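Local coordinates for SAP-like pentraxin (Limulus polyphemus, PDB 3FLP), which probably binds sugar ligands with the help of calcium, as a lectin of the pentraxin family built as a doubly stacked ring of seven subunits, at residues 35-40 with 167-172; 5-10 with 209-214; 23-28 with 200-205. One frame throughout, in Å; residues are numbered along the deposited sequence.

Contact 1 of 3, residues 35-40 with 167-172; sequences TVCQRI and QVWDEA
Strands 35-40 and 167-169 run antiparallel, their axes 4.9 Å apart at closest approach and 168° between directions, with Thr-35/Trp-169 and Cys-37/Gln-167 as hydrogen-bonded pairs and Val-36/Val-168 as the non-hydrogen-bonded pair between them. The ladder belongs to one of the two sheets of the lectin-like pentraxin beta sandwich. Each hydrogen-bonded pair is closed by two backbone bonds, among them Cys-37 N to Gln-167 O at 2.9 Å and Gln-167 N to Cys-37 O at 2.8 Å.

Val-36 and Val-168 lie side by side with their branches pointing the same way, CG1 of Val-36 meeting CG2 of Val-168 at 4.1 Å. Both pack on Phe-51 of strand 48-55, so this face turns to the opposing sheet. The other face carries Thr-35, Cys-37, Gln-167 and Trp-169. Here the six-membered part of the indole lies across from Thr-35 and Cys-37, meeting each with a different carbon: CG2 of Thr-35 stands 4.2 Å from Trp-169 CE3, and SG of Cys-37 comes to 4.2 Å from Trp-169 CZ3 and lies obliquely to the ring, 73° off its normal as measured from the centroid. That sulfur also forms the disulfide with Cys-103 of strand 100-107, which limits how it can move against the ring. At the far end of the indole, NE1 bonds to the carbonyl of Leu-217 of a neighbouring subunit, where Lys-41 and Trp-99 also take the carboxylate of Glu-171.

Beyond Trp-169 the chain turns, and Thr-35 follows it with its hydroxyl. With OG1 beside the backbone N (chi1 -64°), the oxygen receives the N-H of Leu-173 and donates to Glu-171 O at 2.6 Å, reaching that carbonyl in its plane, on a lone pair.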
loop_
_atom_site.group_PDB
_atom_site.type_symbol
_atom_site.label_atom_id
_atom_site.label_comp_id
_atom_site.label_asym_id
_atom_site.label_seq_id
_atom_site.Cartn_x
_atom_site.Cartn_y
_atom_site.Cartn_z
ATOM N N THR A 35 2.962 -16.255 -38.977
ATOM C CA THR A 35 3.112 -14.811 -38.864
ATOM C C THR A 35 4.545 -14.574 -38.391
ATOM O O THR A 35 4.955 -15.074 -37.336
ATOM C CB THR A 35 2.131 -14.184 -37.837
ATOM O OG1 THR A 35 0.778 -14.374 -38.275
ATOM C CG2 THR A 35 2.396 -12.684 -37.698
ATOM N N VAL A 36 5.309 -13.831 -39.183
ATOM C CA VAL A 36 6.696 -13.530 -38.844
ATOM C C VAL A 36 6.826 -12.018 -38.664
ATOM O O VAL A 36 6.606 -11.245 -39.601
ATOM C CB VAL A 36 7.667 -14.011 -39.956
ATOM C CG1 VAL A 36 9.116 -13.687 -39.572
ATOM C CG2 VAL A 36 7.499 -15.514 -40.180
ATOM N N CYS A 37 7.167 -11.607 -37.449
ATOM C CA CYS A 37 7.318 -10.196 -37.123
ATOM C C CYS A 37 8.741 -9.961 -36.596
ATOM O O CYS A 37 9.312 -10.823 -35.928
ATOM C CB CYS A 37 6.341 -9.795 -36.010
ATOM S SG CYS A 37 4.565 -9.426 -36.287
ATOM N N GLN A 38 9.310 -8.799 -36.900
ATOM C CA GLN A 38 10.639 -8.450 -36.401
ATOM C C GLN A 38 10.975 -6.990 -36.667
ATOM O O GLN A 38 10.332 -6.328 -37.480
ATOM C CB GLN A 38 11.743 -9.345 -37.009
ATOM C CG GLN A 38 12.250 -8.923 -38.377
ATOM C CD GLN A 38 11.491 -9.579 -39.509
ATOM O OE1 GLN A 38 11.721 -10.746 -39.830
ATOM N NE2 GLN A 38 10.571 -8.838 -40.114
ATOM N N ARG A 39 11.981 -6.487 -35.965
ATOM C CA ARG A 39 12.423 -5.112 -36.146
ATOM C C ARG A 39 13.668 -5.174 -37.032
ATOM O O ARG A 39 14.580 -5.964 -36.778
ATOM C CB ARG A 39 12.732 -4.483 -34.782
ATOM C CG ARG A 39 11.478 -4.331 -33.910
ATOM C CD ARG A 39 11.767 -4.104 -32.423
ATOM N NE ARG A 39 10.543 -4.333 -31.661
ATOM C CZ ARG A 39 9.500 -3.503 -31.652
ATOM N NH1 ARG A 39 9.536 -2.369 -32.351
ATOM N NH2 ARG A 39 8.394 -3.832 -30.992
ATOM N N ILE A 40 13.692 -4.362 -38.084
ATOM C CA ILE A 40 14.825 -4.352 -38.999
ATOM C C ILE A 40 15.317 -2.958 -39.368
ATOM O O ILE A 40 14.547 -1.990 -39.417
ATOM C CB ILE A 40 14.503 -5.092 -40.336
ATOM C CG1 ILE A 40 13.251 -4.486 -40.979
ATOM C CG2 ILE A 40 14.333 -6.583 -40.092
ATOM C CD1 ILE A 40 12.933 -5.035 -42.363
ATOM N N GLN A 167 9.744 -12.567 -33.793
ATOM C CA GLN A 167 8.688 -13.342 -33.152
ATOM C C GLN A 167 7.865 -14.048 -34.231
ATOM O O GLN A 167 7.388 -13.412 -35.173
ATOM C CB GLN A 167 7.788 -12.416 -32.334
ATOM C CG GLN A 167 8.525 -11.496 -31.355
ATOM C CD GLN A 167 9.267 -12.241 -30.254
ATOM O OE1 GLN A 167 9.020 -13.424 -30.003
ATOM N NE2 GLN A 167 10.170 -11.546 -29.582
ATOM N N VAL A 168 7.696 -15.359 -34.080
ATOM C CA VAL A 168 6.958 -16.173 -35.043
ATOM C C VAL A 168 5.849 -17.000 -34.386
ATOM O O VAL A 168 6.088 -17.694 -33.399
ATOM C CB VAL A 168 7.921 -17.152 -35.780
ATOM C CG1 VAL A 168 7.155 -17.966 -36.832
ATOM C CG2 VAL A 168 9.074 -16.359 -36.435
ATOM N N TRP A 169 4.644 -16.920 -34.954
ATOM C CA TRP A 169 3.466 -17.646 -34.476
ATOM C C TRP A 169 2.969 -18.553 -35.602
ATOM O O TRP A 169 3.122 -18.219 -36.778
ATOM C CB TRP A 169 2.327 -16.675 -34.140
ATOM C CG TRP A 169 2.516 -15.823 -32.925
ATOM C CD1 TRP A 169 2.092 -16.096 -31.657
ATOM C CD2 TRP A 169 3.120 -14.526 -32.876
ATOM N NE1 TRP A 169 2.388 -15.043 -30.819
ATOM C CE2 TRP A 169 3.018 -14.066 -31.543
ATOM C CE3 TRP A 169 3.737 -13.705 -33.830
ATOM C CZ2 TRP A 169 3.509 -12.818 -31.139
ATOM C CZ3 TRP A 169 4.226 -12.463 -33.430
ATOM C CH2 TRP A 169 4.109 -12.033 -32.093
ATOM N N ASP A 170 2.362 -19.685 -35.255
ATOM C CA ASP A 170 1.837 -20.573 -36.288
ATOM C C ASP A 170 0.343 -20.288 -36.489
ATOM O O ASP A 170 -0.473 -21.189 -36.692
ATOM C CB ASP A 170 2.090 -22.040 -35.915
ATOM C CG ASP A 170 1.364 -22.468 -34.654
ATOM O OD1 ASP A 170 0.971 -21.608 -33.848
ATOM O OD2 ASP A 170 1.200 -23.690 -34.462
ATOM N N GLU A 171 0.004 -19.005 -36.416
ATOM C CA GLU A 171 -1.361 -18.530 -36.604
ATOM C C GLU A 171 -1.288 -17.280 -37.466
ATOM O O GLU A 171 -0.214 -16.705 -37.628
ATOM C CB GLU A 171 -2.019 -18.189 -35.258
ATOM C CG GLU A 171 -2.281 -19.411 -34.369
ATOM C CD GLU A 171 -3.459 -19.213 -33.428
ATOM O OE1 GLU A 171 -4.482 -18.652 -33.873
ATOM O OE2 GLU A 171 -3.374 -19.631 -32.252
ATOM N N ALA A 172 -2.420 -16.874 -38.032
ATOM C CA ALA A 172 -2.470 -15.675 -38.863
ATOM C C ALA A 172 -3.035 -14.533 -38.025
ATOM O O ALA A 172 -4.249 -14.345 -37.958
ATOM C CB ALA A 172 -3.350 -15.910 -40.083
#

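Contact 2 of 3, residues 5-10 with 209-214; sequences RDVKIS and VGISHM
Lys-8 lies against the backbone of Gly-210 and Ile-211, and this is the close-packed part of the contact. Its CG sits between the backbone N and the carbonyl carbon (chi1 78°), and the extended chain beyond runs past the Ile-211 carbonyl, with CE 3.2 Å from Ile-211 O. The ammonium goes on to a salt bridge with Glu-162. The backbones of Lys-8 and Gly-210 form a hydrogen-bonded pair, Lys-8 N reaching Gly-210 O at 2.8 Å from above the carbonyl plane. On the opposite face Ile-9 and Val-209 stand side by side, CD1 of the one 3.8 Å from CG2 of the other. Strand 7-11, the first of the pentraxin beta sandwich, runs between 207-211 and 161-169, and Val-209 carries the ladder on into a neighbouring subunit.

Toward Asp-6 the packing gives way to water. Ser-212 N still bonds to Asp-6 O at 2.7 Å, but the carboxylate meets Ser-212 through two waters. One donates to Ser-212 O at 2.6 Å and weakly to Asp-6 OD1; the other donates to the same OD1 at 2.7 Å and has a weak link to Ser-212 OG. Arg-188 adds a salt bridge to OD1.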
loop_
_atom_site.group_PDB
_atom_site.type_symbol
_atom_site.label_atom_id
_atom_site.label_comp_id
_atom_site.label_asym_id
_atom_site.label_seq_id
_atom_site.Cartn_x
_atom_site.Cartn_y
_atom_site.Cartn_z
ATOM N N ARG A 5 14.622 -8.989 -25.446
ATOM C CA ARG A 5 13.932 -8.733 -26.701
ATOM C C ARG A 5 14.589 -7.618 -27.509
ATOM O O ARG A 5 14.309 -7.469 -28.692
ATOM C CB ARG A 5 12.453 -8.407 -26.443
ATOM C CG ARG A 5 11.612 -9.653 -26.164
ATOM C CD ARG A 5 10.272 -9.338 -25.502
ATOM N NE ARG A 5 10.461 -8.749 -24.180
ATOM C CZ ARG A 5 9.489 -8.536 -23.295
ATOM N NH1 ARG A 5 8.233 -8.868 -23.580
ATOM N NH2 ARG A 5 9.780 -7.986 -22.123
ATOM N N ASP A 6 15.473 -6.850 -26.876
ATOM C CA ASP A 6 16.160 -5.761 -27.565
ATOM C C ASP A 6 17.548 -6.153 -28.079
ATOM O O ASP A 6 18.278 -5.306 -28.606
ATOM C CB ASP A 6 16.282 -4.520 -26.654
ATOM C CG ASP A 6 14.935 -3.832 -26.390
ATOM O OD1 ASP A 6 14.184 -3.564 -27.356
ATOM O OD2 ASP A 6 14.631 -3.545 -25.215
ATOM N N VAL A 7 17.930 -7.418 -27.911
ATOM C CA VAL A 7 19.225 -7.879 -28.417
ATOM C C VAL A 7 19.098 -7.814 -29.935
ATOM O O VAL A 7 18.034 -8.102 -30.484
ATOM C CB VAL A 7 19.523 -9.342 -27.986
ATOM C CG1 VAL A 7 20.675 -9.931 -28.817
ATOM C CG2 VAL A 7 19.880 -9.376 -26.510
ATOM N N LYS A 8 20.164 -7.419 -30.618
ATOM C CA LYS A 8 20.100 -7.339 -32.066
ATOM C C LYS A 8 21.274 -8.068 -32.711
ATOM O O LYS A 8 22.306 -8.312 -32.080
ATOM C CB LYS A 8 20.088 -5.870 -32.522
ATOM C CG LYS A 8 21.456 -5.204 -32.498
ATOM C CD LYS A 8 21.410 -3.775 -33.032
ATOM C CE LYS A 8 22.776 -3.109 -32.891
ATOM N NZ LYS A 8 22.758 -1.704 -33.380
ATOM N N ILE A 9 21.100 -8.419 -33.977
ATOM C CA ILE A 9 22.137 -9.097 -34.738
ATOM C C ILE A 9 22.388 -8.244 -35.972
ATOM O O ILE A 9 21.442 -7.840 -36.654
ATOM C CB ILE A 9 21.683 -10.503 -35.212
ATOM C CG1 ILE A 9 21.398 -11.412 -34.008
ATOM C CG2 ILE A 9 22.748 -11.109 -36.120
ATOM C CD1 ILE A 9 22.615 -11.768 -33.199
ATOM N N SER A 10 23.654 -7.957 -36.245
ATOM C CA SER A 10 24.019 -7.179 -37.420
ATOM C C SER A 10 24.571 -8.119 -38.485
ATOM O O SER A 10 25.444 -8.941 -38.205
ATOM C CB SER A 10 25.082 -6.130 -37.070
ATOM O OG SER A 10 24.596 -5.206 -36.115
ATOM N N VAL A 209 26.711 -9.360 -32.505
ATOM C CA VAL A 209 25.704 -9.366 -31.455
ATOM C C VAL A 209 25.790 -8.044 -30.684
ATOM O O VAL A 209 26.853 -7.672 -30.178
ATOM C CB VAL A 209 25.915 -10.536 -30.465
ATOM C CG1 VAL A 209 24.843 -10.486 -29.376
ATOM C CG2 VAL A 209 25.867 -11.877 -31.205
ATOM N N GLY A 210 24.669 -7.336 -30.605
ATOM C CA GLY A 210 24.642 -6.073 -29.898
ATOM C C GLY A 210 23.265 -5.771 -29.345
ATOM O O GLY A 210 22.457 -6.681 -29.123
ATOM N N ILE A 211 22.992 -4.489 -29.138
ATOM C CA ILE A 211 21.717 -4.049 -28.588
ATOM C C ILE A 211 20.994 -3.093 -29.534
ATOM O O ILE A 211 21.601 -2.189 -30.114
ATOM C CB ILE A 211 21.928 -3.328 -27.229
ATOM C CG1 ILE A 211 22.494 -4.313 -26.197
ATOM C CG2 ILE A 211 20.606 -2.729 -26.731
ATOM C CD1 ILE A 211 21.530 -5.446 -25.828
ATOM N N SER A 212 19.691 -3.304 -29.688
ATOM C CA SER A 212 18.877 -2.447 -30.535
ATOM C C SER A 212 18.320 -1.284 -29.723
ATOM O O SER A 212 17.805 -1.482 -28.627
ATOM C CB SER A 212 17.716 -3.238 -31.119
ATOM O OG SER A 212 16.666 -2.361 -31.470
ATOM N N HIS A 213 18.423 -0.074 -30.263
ATOM C CA HIS A 213 17.905 1.108 -29.582
ATOM C C HIS A 213 16.699 1.691 -30.306
ATOM O O HIS A 213 16.441 2.891 -30.236
ATOM C CB HIS A 213 18.999 2.172 -29.439
ATOM C CG HIS A 213 20.152 1.721 -28.599
ATOM N ND1 HIS A 213 21.245 1.067 -29.128
ATOM C CD2 HIS A 213 20.335 1.736 -27.258
ATOM C CE1 HIS A 213 22.049 0.694 -28.147
ATOM N NE2 HIS A 213 21.519 1.086 -27.002
ATOM N N MET A 214 15.959 0.837 -31.002
ATOM C CA MET A 214 14.766 1.276 -31.712
ATOM C C MET A 214 13.707 1.699 -30.711
ATOM O O MET A 214 13.034 2.714 -30.891
ATOM C CB MET A 214 14.187 0.141 -32.563
ATOM C CG MET A 214 12.761 0.416 -33.054
ATOM S SD MET A 214 12.094 -0.852 -34.154
ATOM C CE MET A 214 10.741 0.036 -34.926
HETATM O O HOH W 1 15.227 -1.264 -28.266
HETATM O O HOH W 2 14.420 -4.161 -29.963
#

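Contact 3 of 3, residues 23-28 with 200-205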
loop_
_atom_site.group_PDB
_atom_site.type_symbol
_atom_site.label_atom_id
_atom_site.label_comp_id
_atom_site.label_asym_id
_atom_site.label_seq_id
_atom_site.Cartn_x
_atom_site.Cartn_y
_atom_site.Cartn_z
ATOM N N ARG A 23 20.981 -19.738 -38.083
ATOM C CA ARG A 23 20.246 -20.946 -38.432
ATOM C C ARG A 23 19.691 -21.487 -37.125
ATOM O O ARG A 23 20.449 -21.798 -36.201
ATOM C CB ARG A 23 21.151 -22.001 -39.080
ATOM C CG ARG A 23 20.367 -23.224 -39.587
ATOM C CD ARG A 23 21.275 -24.310 -40.171
ATOM N NE ARG A 23 21.965 -25.059 -39.123
ATOM C CZ ARG A 23 23.284 -25.089 -38.961
ATOM N NH1 ARG A 23 24.075 -24.411 -39.779
ATOM N NH2 ARG A 23 23.814 -25.791 -37.972
ATOM N N PHE A 24 18.372 -21.587 -37.031
ATOM C CA PHE A 24 17.780 -22.094 -35.805
ATOM C C PHE A 24 18.033 -23.582 -35.650
ATOM O O PHE A 24 17.904 -24.352 -36.603
ATOM C CB PHE A 24 16.294 -21.764 -35.757
ATOM C CG PHE A 24 16.025 -20.319 -35.467
ATOM C CD1 PHE A 24 16.140 -19.362 -36.468
ATOM C CD2 PHE A 24 15.728 -19.903 -34.171
ATOM C CE1 PHE A 24 15.965 -18.001 -36.187
ATOM C CE2 PHE A 24 15.551 -18.539 -33.875
ATOM C CZ PHE A 24 15.672 -17.590 -34.890
ATOM N N MET A 25 18.421 -23.967 -34.440
ATOM C CA MET A 25 18.743 -25.351 -34.119
ATOM C C MET A 25 17.573 -26.320 -34.231
ATOM O O MET A 25 17.759 -27.459 -34.630
ATOM C CB MET A 25 19.341 -25.429 -32.712
ATOM C CG MET A 25 20.659 -24.677 -32.549
ATOM S SD MET A 25 21.972 -25.385 -33.576
ATOM C CE MET A 25 22.338 -26.869 -32.654
ATOM N N GLN A 26 16.372 -25.869 -33.881
ATOM C CA GLN A 26 15.199 -26.727 -33.935
ATOM C C GLN A 26 14.366 -26.459 -35.184
ATOM O O GLN A 26 14.085 -25.307 -35.523
ATOM C CB GLN A 26 14.353 -26.517 -32.668
ATOM C CG GLN A 26 13.134 -27.420 -32.543
ATOM C CD GLN A 26 12.449 -27.296 -31.186
ATOM O OE1 GLN A 26 12.495 -26.242 -30.554
ATOM N NE2 GLN A 26 11.798 -28.365 -30.744
ATOM N N THR A 27 13.987 -27.526 -35.882
ATOM C CA THR A 27 13.170 -27.375 -37.081
ATOM C C THR A 27 11.739 -27.059 -36.651
ATOM O O THR A 27 11.329 -27.371 -35.531
ATOM C CB THR A 27 13.173 -28.661 -37.947
ATOM O OG1 THR A 27 12.607 -29.749 -37.207
ATOM C CG2 THR A 27 14.591 -29.015 -38.360
ATOM N N LEU A 28 10.983 -26.437 -37.545
ATOM C CA LEU A 28 9.614 -26.062 -37.236
ATOM C C LEU A 28 8.650 -27.234 -37.365
ATOM O O LEU A 28 8.959 -28.243 -38.004
ATOM C CB LEU A 28 9.160 -24.933 -38.169
ATOM C CG LEU A 28 10.007 -23.661 -38.199
ATOM C CD1 LEU A 28 9.341 -22.620 -39.089
ATOM C CD2 LEU A 28 10.163 -23.123 -36.797
ATOM N N SER A 200 17.231 -21.349 -29.550
ATOM C CA SER A 200 18.623 -21.424 -29.980
ATOM C C SER A 200 18.874 -21.337 -31.474
ATOM O O SER A 200 18.125 -21.886 -32.279
ATOM C CB SER A 200 19.240 -22.729 -29.466
ATOM O OG SER A 200 19.116 -22.808 -28.060
ATOM N N PHE A 201 19.952 -20.658 -31.834
ATOM C CA PHE A 201 20.331 -20.524 -33.229
ATOM C C PHE A 201 21.839 -20.436 -33.377
ATOM O O PHE A 201 22.539 -19.962 -32.477
ATOM C CB PHE A 201 19.652 -19.298 -33.850
ATOM C CG PHE A 201 19.941 -17.998 -33.146
ATOM C CD1 PHE A 201 21.106 -17.281 -33.419
ATOM C CD2 PHE A 201 19.029 -17.470 -32.237
ATOM C CE1 PHE A 201 21.358 -16.051 -32.799
ATOM C CE2 PHE A 201 19.268 -16.244 -31.612
ATOM C CZ PHE A 201 20.436 -15.530 -31.895
ATOM N N VAL A 202 22.337 -20.932 -34.500
ATOM C CA VAL A 202 23.756 -20.895 -34.790
ATOM C C VAL A 202 24.058 -19.545 -35.432
ATOM O O VAL A 202 23.306 -19.079 -36.286
ATOM C CB VAL A 202 24.143 -22.013 -35.777
ATOM C CG1 VAL A 202 25.614 -21.920 -36.129
ATOM C CG2 VAL A 202 23.856 -23.360 -35.165
ATOM N N ALA A 203 25.141 -18.908 -35.003
ATOM C CA ALA A 203 25.549 -17.622 -35.564
ATOM C C ALA A 203 26.817 -17.917 -36.354
ATOM O O ALA A 203 27.731 -18.569 -35.842
ATOM C CB ALA A 203 25.833 -16.624 -34.456
ATOM N N ASP A 204 26.886 -17.462 -37.600
ATOM C CA ASP A 204 28.074 -17.754 -38.392
ATOM C C ASP A 204 28.465 -16.653 -39.365
ATOM O O ASP A 204 27.675 -15.762 -39.679
ATOM C CB ASP A 204 27.873 -19.061 -39.167
ATOM C CG ASP A 204 29.177 -19.807 -39.406
ATOM O OD1 ASP A 204 30.260 -19.214 -39.206
ATOM O OD2 ASP A 204 29.122 -20.992 -39.801
ATOM N N ASP A 205 29.704 -16.736 -39.832
ATOM C CA ASP A 205 30.269 -15.791 -40.786
ATOM C C ASP A 205 30.265 -14.318 -40.377
ATOM O O ASP A 205 29.887 -13.449 -41.155
ATOM C CB ASP A 205 29.610 -15.957 -42.170
ATOM C CG ASP A 205 30.130 -17.192 -42.936
ATOM O OD1 ASP A 205 31.194 -17.738 -42.561
ATOM O OD2 ASP A 205 29.486 -17.607 -43.928
HETATM O O HOH W 3 15.548 -23.238 -32.443
#
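Phe-24 and Phe-201 are matched across the strands as an antiparallel non-hydrogen-bonded pair, their CA atoms 4.0 Å apart and their side chains pointing the same way. Followed outward, Phe-24 first brings CB to 3.9 Å from Ser-200 O. CG comes next and sits 4.1 Å from Phe-201 CB. One flank of the ring does the rest: CD2 is 3.6 Å from Ser-200 O, and CE2 is 4.0 Å from Phe-201 CD2. Phe-201 CB stands over the centre of the ring, 13° off its normal, in a CH-pi contact. Phe-201 then sends its own ring off from between its backbone N and carbonyl carbon (chi1 57°), and the two aromatic planes meet obliquely at 56°.

Strand 201-204 is an outermost strand, within this chain, of the seven-stranded sheet of the pentraxin sandwich; Phe-201 to Ala-203 pair onward with a strand of a neighbouring subunit, while Phe-24 packs on Val-140 and Ile-142 of the adjoining strand 139-142. Val-202 occupies the reverse face, its CG2 over one face of the Arg-23 guanidinium, 3.7 Å from Arg-23 NH2, with the bent chain of Met-25 crossing it. Where the strands part, Ser-200 O accepts a hydrogen bond from Met-25 N at 3.0 Å and another from a water, which itself accepts one from Gln-26 N and lies at the Phe-24 ring edge, in plane.

Overall arrangement
From the N terminus the chain enters contact 2 first, and residues 5-10 wait almost the whole sequence for 209-214, so this contact closes the outermost loop. Residues 23-28 close a shorter one with 200-205 in contact 3, and 35-40 with 167-172 close the innermost in contact 1; the three are concentric and none cross. Contacts 1 and 2 share a sheet, where strands 7-11 and 161-169 are neighbours, and they touch where Arg-39 packs on Met-214. Contact 3 belongs to the facing sheet, with the side chain of Arg-23 about 6 Å from that of Gln-146, a calcium ligand. Contacts 2 and 3 both reach one and the same neighbouring subunit.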